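Side-chain contact in N-acyl-D-glutamate deacylase (PDB 3GIP), which hydrolyses N-acyl-D-glutamate to D-glutamate and a carboxylate, as a zinc-containing member of the amidohydrolase superfamily: residues 455-459 with 460-464. Residues are numbered along the deposited sequence; the frame is centred on the assembly and turned at random.
Sequences VLVNG and AEVFP
Val457 and Ala460 close a tight antiparallel hairpin through paired backbone bonds, Val457 N to Ala460 O at 2.8 Å and Ala460 N to Val457 O. Farther along, Val455 N donates to Phe463 O at 2.9 Å. Between these pairs the register slips by one residue: Val455 O accepts a nearly straight bond from Val462 N (3.0 Å, 170° at the hydrogen) and a weak one from Phe463 N. The extra residue brings the methyl groups of Val462 against Val455 and Val457. With CG1 anti to its carbonyl carbon (chi1 -66°), CG2 of Val462 falls between the backbone N and the carbonyl carbon and touches both valines of the facing strand, 3.6 Å from Val455 CG1 and 3.7 Å from Val457 CG2. Beside it, CB of Phe463 rests on CB and CG2 of Val455, and its ring leads away toward helix 80-83. On the other face Leu456 CD2 lies against the backbone of Glu461, whose extended side chain carries OE2 to a hydrogen bond with Gln465 N. Asn458 and Gly459, both with positive phi, form the corners of the turn. The whole is a beta hairpin with a two-residue loop in a type I' turn and a classic bulge, added to strand 428-431 through strand 452-457.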
loop_
_atom_site.group_PDB
_atom_site.type_symbol
_atom_site.label_atom_id
_atom_site.label_comp_id
_atom_site.label_asym_id
_atom_site.label_seq_id
_atom_site.Cartn_x
_atom_site.Cartn_y
_atom_site.Cartn_z
ATOM N N VAL A 455 -0.704 -15.521 -12.206
ATOM C CA VAL A 455 -1.297 -15.070 -10.957
ATOM C C VAL A 455 -2.742 -15.527 -10.847
ATOM O O VAL A 455 -3.527 -15.371 -11.785
ATOM C CB VAL A 455 -1.280 -13.531 -10.841
ATOM C CG1 VAL A 455 -1.896 -13.106 -9.513
ATOM C CG2 VAL A 455 0.145 -13.012 -10.951
ATOM N N LEU A 456 -3.079 -16.102 -9.697
ATOM C CA LEU A 456 -4.437 -16.548 -9.432
ATOM C C LEU A 456 -4.974 -15.734 -8.266
ATOM O O LEU A 456 -4.260 -15.469 -7.297
ATOM C CB LEU A 456 -4.473 -18.029 -9.040
ATOM C CG LEU A 456 -3.983 -19.097 -10.015
ATOM C CD1 LEU A 456 -4.127 -20.469 -9.356
ATOM C CD2 LEU A 456 -4.787 -19.038 -11.304
ATOM N N VAL A 457 -6.228 -15.319 -8.379
ATOM C CA VAL A 457 -6.900 -14.585 -7.319
ATOM C C VAL A 457 -8.099 -15.469 -7.009
ATOM O O VAL A 457 -8.950 -15.692 -7.870
ATOM C CB VAL A 457 -7.378 -13.196 -7.790
ATOM C CG1 VAL A 457 -8.302 -12.580 -6.749
ATOM C CG2 VAL A 457 -6.174 -12.286 -8.015
ATOM N N ASN A 458 -8.142 -15.999 -5.792
ATOM C CA ASN A 458 -9.231 -16.881 -5.388
ATOM C C ASN A 458 -9.415 -18.013 -6.398
ATOM O O ASN A 458 -10.539 -18.378 -6.758
ATOM C CB ASN A 458 -10.518 -16.073 -5.224
ATOM C CG ASN A 458 -10.403 -15.029 -4.130
ATOM O OD1 ASN A 458 -10.766 -13.869 -4.317
ATOM N ND2 ASN A 458 -9.896 -15.442 -2.973
ATOM N N GLY A 459 -8.290 -18.556 -6.855
ATOM C CA GLY A 459 -8.308 -19.662 -7.796
ATOM C C GLY A 459 -8.515 -19.338 -9.264
ATOM O O GLY A 459 -8.411 -20.226 -10.113
ATOM N N ALA A 460 -8.808 -18.080 -9.577
ATOM C CA ALA A 460 -9.032 -17.687 -10.966
ATOM C C ALA A 460 -7.849 -16.912 -11.535
ATOM O O ALA A 460 -7.290 -16.039 -10.875
ATOM C CB ALA A 460 -10.298 -16.848 -11.066
ATOM N N GLU A 461 -7.474 -17.229 -12.769
ATOM C CA GLU A 461 -6.359 -16.542 -13.409
ATOM C C GLU A 461 -6.671 -15.081 -13.713
ATOM O O GLU A 461 -7.728 -14.764 -14.263
ATOM C CB GLU A 461 -5.977 -17.234 -14.721
ATOM C CG GLU A 461 -4.865 -16.505 -15.481
ATOM C CD GLU A 461 -4.580 -17.093 -16.853
ATOM O OE1 GLU A 461 -5.134 -18.166 -17.179
ATOM O OE2 GLU A 461 -3.793 -16.479 -17.606
ATOM N N VAL A 462 -5.755 -14.190 -13.341
ATOM C CA VAL A 462 -5.917 -12.769 -13.633
ATOM C C VAL A 462 -4.715 -12.308 -14.450
ATOM O O VAL A 462 -4.748 -11.254 -15.079
ATOM C CB VAL A 462 -6.026 -11.904 -12.358
ATOM C CG1 VAL A 462 -7.312 -12.238 -11.616
ATOM C CG2 VAL A 462 -4.812 -12.118 -11.462
ATOM N N PHE A 463 -3.658 -13.114 -14.430
ATOM C CA PHE A 463 -2.440 -12.826 -15.180
ATOM C C PHE A 463 -1.843 -14.158 -15.626
ATOM O O PHE A 463 -1.807 -15.114 -14.850
ATOM C CB PHE A 463 -1.428 -12.087 -14.301
ATOM C CG PHE A 463 -0.178 -11.683 -15.028
ATOM C CD1 PHE A 463 -0.080 -10.434 -15.631
ATOM C CD2 PHE A 463 0.888 -12.569 -15.143
ATOM C CE1 PHE A 463 1.065 -10.073 -16.340
ATOM C CE2 PHE A 463 2.037 -12.219 -15.851
ATOM C CZ PHE A 463 2.125 -10.968 -16.450
ATOM N N PRO A 464 -1.335 -14.235 -16.869
ATOM C CA PRO A 464 -1.252 -13.182 -17.887
ATOM C C PRO A 464 -2.569 -12.808 -18.563
ATOM O O PRO A 464 -2.706 -11.708 -19.097
ATOM C CB PRO A 464 -0.241 -13.750 -18.879
ATOM C CG PRO A 464 -0.532 -15.210 -18.831
ATOM C CD PRO A 464 -0.676 -15.467 -17.342
#